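Local coordinates for RickCE (Rickettsia bellii, PDB 5HAM), which probably acts as a CE-clan cysteine protease that removes ubiquitin from its targets, serving as a bacterial effector deubiquitinase, at residues Y9-L22 / G212-K224. Sequence-based numbering, arbitrary orientation.
Sequences YTENEITHLLTAQL and GVFTVDNGIKIAK
Gly212 receives Tyr9 directly: with no side chain between them, CB of Tyr9 comes within 3.8 Å of Gly212 CA, and one water accepts from the backbone N of both residues. The Tyr9 ring lies against the helix backbone, with Val213 N 3.6 Å above one face and offset toward the rim. CG2 of Val213 meets CZ and OH of the tyrosine, and that hydroxyl is hydrogen-bonded to His246 ND1, which ties the contact to helix 238-251. Thr215 gives its methyl CG2 to CG2 of Ile14, whereas its OG1 bonds to Cys211 O. Val216 uses both branches: CG1 reaches Leu17 CB at 3.7 Å, and CG2 settles 3.9 Å from Ile14 CA. The axes of helices 11-20 and 212-223 are 9.6 Å apart and cross at -29°, so the two run roughly parallel. In CE-clan proteases the nucleophilic cysteine begins a helix of this kind, consistent with Cys211 heading helix 211-223; helix 11-20, the first in this catalytic fragment, packs along its flank, and Trp147 of strand 147-155 touches both Ile14 and Thr215. Ile220 is gripped at two points. Its CG1, anti to the carbonyl carbon (chi1 -67°), meets Leu18 CD2 at 3.7 Å, while the extended chain carries CD1 up to the amide of Gln21, 3.2 Å from OE1. Ala223 CB borders CD2 of Leu22. Lys224, stretched out beyond CG, lays CE beside that same methyl and donates from NZ to Gln21 O at 3.0 Å, with a C=O...donor angle of 167°.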
ATOM      1  N   TYR A   9      -8.732   6.176   4.487  1.00 29.15           N
ATOM      2  CA  TYR A   9      -9.123   4.822   4.862  1.00 30.84           C
ATOM      3  C   TYR A   9      -7.923   4.054   5.379  1.00 25.92           C
ATOM      4  O   TYR A   9      -6.808   4.224   4.891  1.00 31.27           O
ATOM      5  CB  TYR A   9      -9.660   4.036   3.661  1.00 28.23           C
ATOM      6  CG  TYR A   9     -11.056   4.351   3.215  1.00 26.95           C
ATOM      7  CD1 TYR A   9     -11.630   5.584   3.458  1.00 31.57           C
ATOM      8  CD2 TYR A   9     -11.803   3.405   2.531  1.00 27.68           C
ATOM      9  CE1 TYR A   9     -12.919   5.866   3.034  1.00 39.63           C
ATOM     10  CE2 TYR A   9     -13.093   3.672   2.109  1.00 28.46           C
ATOM     11  CZ  TYR A   9     -13.645   4.902   2.358  1.00 36.35           C
ATOM     12  OH  TYR A   9     -14.921   5.174   1.932  1.00 39.21           O
ATOM     13  N   THR A  10      -8.158   3.179   6.342  1.00 24.71           N
ATOM     14  CA  THR A  10      -7.134   2.232   6.732  1.00 30.17           C
ATOM     15  C   THR A  10      -7.513   0.870   6.167  1.00 33.43           C
ATOM     16  O   THR A  10      -8.628   0.688   5.665  1.00 39.54           O
ATOM     17  CB  THR A  10      -7.059   2.129   8.238  1.00 28.79           C
ATOM     18  OG1 THR A  10      -8.193   1.389   8.701  1.00 30.58           O
ATOM     19  CG2 THR A  10      -7.102   3.518   8.837  1.00 29.41           C
ATOM     20  N   GLU A  11      -6.588  -0.080   6.252  1.00 26.06           N
ATOM     21  CA  GLU A  11      -6.814  -1.432   5.753  1.00 28.42           C
ATOM     22  C   GLU A  11      -8.067  -2.056   6.366  1.00 30.12           C
ATOM     23  O   GLU A  11      -8.741  -2.875   5.748  1.00 34.23           O
ATOM     24  CB  GLU A  11      -5.595  -2.304   6.056  1.00 28.62           C
ATOM     25  CG  GLU A  11      -5.663  -3.699   5.478  1.00 38.82           C
ATOM     26  CD  GLU A  11      -4.444  -4.532   5.836  1.00 54.99           C
ATOM     27  OE1 GLU A  11      -3.457  -3.956   6.360  1.00 58.96           O
ATOM     28  OE2 GLU A  11      -4.473  -5.762   5.592  1.00 58.56           O
ATOM     29  N   ASN A  12      -8.367  -1.649   7.590  1.00 30.65           N
ATOM     30  CA  ASN A  12      -9.462  -2.209   8.337  1.00 34.82           C
ATOM     31  C   ASN A  12     -10.794  -1.934   7.654  1.00 34.20           C
ATOM     32  O   ASN A  12     -11.603  -2.838   7.481  1.00 33.94           O
ATOM     33  CB  ASN A  12      -9.450  -1.659   9.761  1.00 45.07           C
ATOM     34  CG  ASN A  12     -10.357  -2.421  10.670  1.00 58.94           C
ATOM     35  OD1 ASN A  12     -11.218  -1.844  11.335  1.00 64.64           O
ATOM     36  ND2 ASN A  12     -10.192  -3.740  10.694  1.00 64.49           N
ATOM     37  N   GLU A  13     -11.003  -0.690   7.239  1.00 34.33           N
ATOM     38  CA  GLU A  13     -12.226  -0.328   6.536  1.00 36.08           C
ATOM     39  C   GLU A  13     -12.284  -0.962   5.169  1.00 30.61           C
ATOM     40  O   GLU A  13     -13.327  -1.460   4.754  1.00 31.31           O
ATOM     41  CB  GLU A  13     -12.335   1.181   6.361  1.00 38.47           C
ATOM     42  CG  GLU A  13     -12.780   1.903   7.594  1.00 46.18           C
ATOM     43  CD  GLU A  13     -11.628   2.389   8.429  1.00 49.16           C
ATOM     44  OE1 GLU A  13     -10.458   2.184   8.029  1.00 50.04           O
ATOM     45  OE2 GLU A  13     -11.905   2.987   9.488  1.00 56.15           O
ATOM     46  N   ILE A  14     -11.170  -0.907   4.456  1.00 25.39           N
ATOM     47  CA  ILE A  14     -11.130  -1.432   3.102  1.00 27.52           C
ATOM     48  C   ILE A  14     -11.542  -2.908   3.118  1.00 31.13           C
ATOM     49  O   ILE A  14     -12.401  -3.335   2.356  1.00 33.80           O
ATOM     50  CB  ILE A  14      -9.739  -1.226   2.495  1.00 24.98           C
ATOM     51  CG1 ILE A  14      -9.529   0.261   2.214  1.00 28.19           C
ATOM     52  CG2 ILE A  14      -9.572  -2.028   1.219  1.00 25.85           C
ATOM     53  CD1 ILE A  14      -8.122   0.602   1.797  1.00 23.04           C
ATOM     54  N   THR A  15     -10.953  -3.655   4.043  1.00 28.98           N
ATOM     55  CA  THR A  15     -11.230  -5.074   4.224  1.00 31.46           C
ATOM     56  C   THR A  15     -12.695  -5.336   4.573  1.00 34.62           C
ATOM     57  O   THR A  15     -13.317  -6.209   3.988  1.00 36.22           O
ATOM     58  CB  THR A  15     -10.272  -5.671   5.288  1.00 27.34           C
ATOM     59  OG1 THR A  15      -8.946  -5.696   4.743  1.00 35.98           O
ATOM     60  CG2 THR A  15     -10.646  -7.065   5.635  1.00 34.94           C
ATOM     61  N   HIS A  16     -13.251  -4.561   5.500  1.00 37.20           N
ATOM     62  CA  HIS A  16     -14.659  -4.718   5.889  1.00 41.89           C
ATOM     63  C   HIS A  16     -15.622  -4.362   4.764  1.00 35.45           C
ATOM     64  O   HIS A  16     -16.594  -5.074   4.508  1.00 32.36           O
ATOM     65  CB  HIS A  16     -15.000  -3.839   7.094  1.00 52.36           C
ATOM     66  CG  HIS A  16     -14.250  -4.195   8.334  1.00 65.07           C
ATOM     67  ND1 HIS A  16     -14.197  -3.373   9.441  1.00 67.47           N
ATOM     68  CD2 HIS A  16     -13.507  -5.287   8.641  1.00 68.79           C
ATOM     69  CE1 HIS A  16     -13.460  -3.943  10.373  1.00 69.44           C
ATOM     70  NE2 HIS A  16     -13.026  -5.099   9.915  1.00 69.64           N
ATOM     71  N   LEU A  17     -15.364  -3.228   4.126  1.00 33.30           N
ATOM     72  CA  LEU A  17     -16.167  -2.787   3.006  1.00 35.68           C
ATOM     73  C   LEU A  17     -16.186  -3.841   1.900  1.00 33.08           C
ATOM     74  O   LEU A  17     -17.238  -4.113   1.318  1.00 36.10           O
ATOM     75  CB  LEU A  17     -15.635  -1.458   2.484  1.00 32.42           C
ATOM     76  CG  LEU A  17     -16.092  -0.322   3.388  1.00 28.62           C
ATOM     77  CD1 LEU A  17     -15.274   0.942   3.144  1.00 24.29           C
ATOM     78  CD2 LEU A  17     -17.578  -0.103   3.147  1.00 25.75           C
ATOM     79  N   LEU A  18     -15.031  -4.442   1.631  1.00 26.47           N
ATOM     80  CA  LEU A  18     -14.928  -5.445   0.577  1.00 34.15           C
ATOM     81  C   LEU A  18     -15.682  -6.705   0.955  1.00 40.47           C
ATOM     82  O   LEU A  18     -16.511  -7.200   0.188  1.00 47.93           O
ATOM     83  CB  LEU A  18     -13.470  -5.786   0.279  1.00 28.75           C
ATOM     84  CG  LEU A  18     -12.713  -4.760  -0.566  1.00 31.80           C
ATOM     85  CD1 LEU A  18     -11.235  -5.110  -0.600  1.00 27.32           C
ATOM     86  CD2 LEU A  18     -13.293  -4.690  -1.967  1.00 32.67           C
ATOM     87  N   THR A  19     -15.382  -7.213   2.141  1.00 35.99           N
ATOM     88  CA  THR A  19     -16.054  -8.382   2.691  1.00 38.01           C
ATOM     89  C   THR A  19     -17.583  -8.233   2.736  1.00 39.37           C
ATOM     90  O   THR A  19     -18.316  -9.168   2.413  1.00 43.36           O
ATOM     91  CB  THR A  19     -15.502  -8.692   4.088  1.00 38.90           C
ATOM     92  OG1 THR A  19     -14.150  -9.137   3.949  1.00 43.76           O
ATOM     93  CG2 THR A  19     -16.308  -9.773   4.771  1.00 45.37           C
ATOM     94  N   ALA A  20     -18.056  -7.046   3.105  1.00 35.52           N
ATOM     95  CA  ALA A  20     -19.489  -6.787   3.189  1.00 35.25           C
ATOM     96  C   ALA A  20     -20.171  -6.769   1.820  1.00 41.34           C
ATOM     97  O   ALA A  20     -21.358  -7.073   1.699  1.00 47.96           O
ATOM     98  CB  ALA A  20     -19.745  -5.480   3.921  1.00 27.35           C
ATOM     99  N   GLN A  21     -19.421  -6.420   0.785  1.00 35.83           N
ATOM    100  CA  GLN A  21     -20.015  -6.289  -0.530  1.00 33.47           C
ATOM    101  C   GLN A  21     -19.598  -7.400  -1.487  1.00 35.91           C
ATOM    102  O   GLN A  21     -19.841  -7.306  -2.691  1.00 42.74           O
ATOM    103  CB  GLN A  21     -19.675  -4.929  -1.120  1.00 31.32           C
ATOM    104  CG  GLN A  21     -20.542  -3.800  -0.587  1.00 44.45           C
ATOM    105  CD  GLN A  21     -20.107  -2.460  -1.141  1.00 54.12           C
ATOM    106  OE1 GLN A  21     -19.086  -1.914  -0.723  1.00 55.91           O
ATOM    107  NE2 GLN A  21     -20.864  -1.927  -2.099  1.00 56.39           N
ATOM    108  N   LEU A  22     -18.967  -8.442  -0.954  1.00 24.86           N
ATOM    109  CA  LEU A  22     -18.544  -9.573  -1.772  1.00 32.04           C
ATOM    110  C   LEU A  22     -18.955 -10.920  -1.173  1.00 36.88           C
ATOM    111  O   LEU A  22     -18.648 -11.211  -0.022  1.00 42.71           O
ATOM    112  CB  LEU A  22     -17.026  -9.539  -1.980  1.00 33.28           C
ATOM    113  CG  LEU A  22     -16.505  -8.501  -2.978  1.00 34.51           C
ATOM    114  CD1 LEU A  22     -14.980  -8.392  -2.945  1.00 34.18           C
ATOM    115  CD2 LEU A  22     -16.987  -8.837  -4.373  1.00 29.37           C
ATOM    116  N   GLY A 212      -8.756   5.082  -0.786  1.00 23.01           N
ATOM    117  CA  GLY A 212      -9.443   3.959  -0.173  1.00 21.32           C
ATOM    118  C   GLY A 212     -10.885   3.837  -0.644  1.00 28.32           C
ATOM    119  O   GLY A 212     -11.420   2.722  -0.768  1.00 22.91           O
ATOM    120  N   VAL A 213     -11.515   4.981  -0.911  1.00 24.60           N
ATOM    121  CA  VAL A 213     -12.892   4.981  -1.382  1.00 24.58           C
ATOM    122  C   VAL A 213     -12.983   4.212  -2.699  1.00 30.25           C
ATOM    123  O   VAL A 213     -13.798   3.297  -2.838  1.00 37.56           O
ATOM    124  CB  VAL A 213     -13.429   6.427  -1.581  1.00 25.38           C
ATOM    125  CG1 VAL A 213     -14.922   6.409  -1.813  1.00 22.51           C
ATOM    126  CG2 VAL A 213     -13.106   7.290  -0.369  1.00 27.54           C
ATOM    127  N   PHE A 214     -12.119   4.570  -3.649  1.00 24.65           N
ATOM    128  CA  PHE A 214     -12.116   3.950  -4.976  1.00 24.48           C
ATOM    129  C   PHE A 214     -11.487   2.558  -5.031  1.00 27.80           C
ATOM    130  O   PHE A 214     -11.878   1.727  -5.861  1.00 24.71           O
ATOM    131  CB  PHE A 214     -11.463   4.876  -6.000  1.00 18.88           C
ATOM    132  CG  PHE A 214     -12.363   5.974  -6.456  1.00 20.07           C
ATOM    133  CD1 PHE A 214     -13.282   5.752  -7.473  1.00 20.56           C
ATOM    134  CD2 PHE A 214     -12.311   7.225  -5.848  1.00 20.85           C
ATOM    135  CE1 PHE A 214     -14.127   6.746  -7.897  1.00 21.82           C
ATOM    136  CE2 PHE A 214     -13.160   8.233  -6.256  1.00 29.93           C
ATOM    137  CZ  PHE A 214     -14.077   7.992  -7.289  1.00 25.28           C
ATOM    138  N   THR A 215     -10.496   2.311  -4.177  1.00 26.91           N
ATOM    139  CA  THR A 215      -9.953   0.973  -4.026  1.00 22.67           C
ATOM    140  C   THR A 215     -11.088  -0.010  -3.768  1.00 23.53           C
ATOM    141  O   THR A 215     -11.157  -1.074  -4.372  1.00 23.76           O
ATOM    142  CB  THR A 215      -8.951   0.913  -2.858  1.00 23.80           C
ATOM    143  OG1 THR A 215      -7.725   1.534  -3.257  1.00 25.91           O
ATOM    144  CG2 THR A 215      -8.668  -0.536  -2.454  1.00 15.80           C
ATOM    145  N   VAL A 216     -11.998   0.369  -2.884  1.00 24.45           N
ATOM    146  CA  VAL A 216     -13.091  -0.511  -2.532  1.00 26.78           C
ATOM    147  C   VAL A 216     -14.023  -0.684  -3.721  1.00 23.08           C
ATOM    148  O   VAL A 216     -14.367  -1.804  -4.096  1.00 25.52           O
ATOM    149  CB  VAL A 216     -13.884   0.037  -1.315  1.00 32.72           C
ATOM    150  CG1 VAL A 216     -15.227  -0.715  -1.138  1.00 28.92           C
ATOM    151  CG2 VAL A 216     -13.015  -0.000  -0.034  1.00 24.07           C
ATOM    152  N   ASP A 217     -14.429   0.426  -4.315  1.00 25.28           N
ATOM    153  CA  ASP A 217     -15.365   0.363  -5.423  1.00 28.50           C
ATOM    154  C   ASP A 217     -14.779  -0.360  -6.644  1.00 23.41           C
ATOM    155  O   ASP A 217     -15.458  -1.188  -7.263  1.00 19.38           O
ATOM    156  CB  ASP A 217     -15.844   1.756  -5.796  1.00 26.91           C
ATOM    157  CG  ASP A 217     -17.145   1.726  -6.579  1.00 33.89           C
ATOM    158  OD1 ASP A 217     -18.217   1.571  -5.949  1.00 35.31           O
ATOM    159  OD2 ASP A 217     -17.091   1.867  -7.821  1.00 36.31           O
ATOM    160  N   ASN A 218     -13.525  -0.064  -6.974  1.00 19.24           N
ATOM    161  CA  ASN A 218     -12.860  -0.730  -8.100  1.00 25.14           C
ATOM    162  C   ASN A 218     -12.730  -2.228  -7.862  1.00 26.30           C
ATOM    163  O   ASN A 218     -13.060  -3.026  -8.738  1.00 30.77           O
ATOM    164  CB  ASN A 218     -11.479  -0.123  -8.399  1.00 17.12           C
ATOM    165  CG  ASN A 218     -11.566   1.334  -8.808  1.00 19.98           C
ATOM    166  OD1 ASN A 218     -12.588   1.774  -9.332  1.00 18.36           O
ATOM    167  ND2 ASN A 218     -10.496   2.090  -8.576  1.00 17.44           N
ATOM    168  N   GLY A 219     -12.269  -2.608  -6.672  1.00 25.70           N
ATOM    169  CA  GLY A 219     -12.072  -4.014  -6.346  1.00 16.89           C
ATOM    170  C   GLY A 219     -13.352  -4.809  -6.489  1.00 18.69           C
ATOM    171  O   GLY A 219     -13.387  -5.844  -7.147  1.00 19.80           O
ATOM    172  N   ILE A 220     -14.416  -4.300  -5.888  1.00 21.60           N
ATOM    173  CA  ILE A 220     -15.736  -4.896  -6.022  1.00 23.86           C
ATOM    174  C   ILE A 220     -16.186  -5.023  -7.476  1.00 26.43           C
ATOM    175  O   ILE A 220     -16.641  -6.086  -7.912  1.00 25.83           O
ATOM    176  CB  ILE A 220     -16.755  -4.055  -5.269  1.00 19.81           C
ATOM    177  CG1 ILE A 220     -16.462  -4.133  -3.778  1.00 20.97           C
ATOM    178  CG2 ILE A 220     -18.156  -4.534  -5.556  1.00 20.79           C
ATOM    179  CD1 ILE A 220     -17.295  -3.209  -2.975  1.00 28.73           C
ATOM    180  N   LYS A 221     -16.039  -3.942  -8.235  1.00 18.93           N
ATOM    181  CA  LYS A 221     -16.476  -3.964  -9.625  1.00 20.90           C
ATOM    182  C   LYS A 221     -15.654  -4.901 -10.501  1.00 22.36           C
ATOM    183  O   LYS A 221     -16.209  -5.712 -11.235  1.00 25.55           O
ATOM    184  CB  LYS A 221     -16.546  -2.551 -10.211  1.00 20.72           C
ATOM    185  CG  LYS A 221     -17.941  -1.970 -10.052  1.00 26.82           C
ATOM    186  CD  LYS A 221     -17.915  -0.494  -9.826  1.00 32.59           C
ATOM    187  CE  LYS A 221     -19.326   0.032  -9.678  1.00 26.66           C
ATOM    188  NZ  LYS A 221     -19.297   1.508  -9.579  1.00 31.06           N
ATOM    189  N   ILE A 222     -14.334  -4.800 -10.400  1.00 21.82           N
ATOM    190  CA  ILE A 222     -13.446  -5.669 -11.135  1.00 19.02           C
ATOM    191  C   ILE A 222     -13.685  -7.125 -10.762  1.00 21.97           C
ATOM    192  O   ILE A 222     -13.759  -7.981 -11.637  1.00 25.04           O
ATOM    193  CB  ILE A 222     -11.988  -5.312 -10.864  1.00 22.15           C
ATOM    194  CG1 ILE A 222     -11.698  -3.890 -11.346  1.00 20.35           C
ATOM    195  CG2 ILE A 222     -11.076  -6.296 -11.562  1.00 24.86           C
ATOM    196  CD1 ILE A 222     -10.326  -3.358 -10.900  1.00 21.29           C
ATOM    197  N   ALA A 223     -13.827  -7.407  -9.467  1.00 23.78           N
ATOM    198  CA  ALA A 223     -14.131  -8.775  -9.025  1.00 24.82           C
ATOM    199  C   ALA A 223     -15.361  -9.339  -9.759  1.00 26.01           C
ATOM    200  O   ALA A 223     -15.365 -10.494 -10.181  1.00 21.79           O
ATOM    201  CB  ALA A 223     -14.354  -8.811  -7.524  1.00 23.34           C
ATOM    202  N   LYS A 224     -16.381  -8.496  -9.935  1.00 20.97           N
ATOM    203  CA  LYS A 224     -17.641  -8.911 -10.551  1.00 20.29           C
ATOM    204  C   LYS A 224     -17.644  -8.784 -12.089  1.00 21.79           C
ATOM    205  O   LYS A 224     -18.665  -9.014 -12.737  1.00 24.07           O
ATOM    206  CB  LYS A 224     -18.823  -8.148  -9.921  1.00 20.89           C
ATOM    207  CG  LYS A 224     -18.906  -8.344  -8.403  1.00 22.06           C
ATOM    208  CD  LYS A 224     -20.044  -7.596  -7.747  1.00 22.00           C
ATOM    209  CE  LYS A 224     -20.033  -7.868  -6.248  1.00 43.40           C
ATOM    210  NZ  LYS A 224     -21.089  -7.149  -5.464  1.00 35.22           N
TER
HETATM  211  O   HOH W   1      -8.517   6.702   1.627  1.00 24.41           O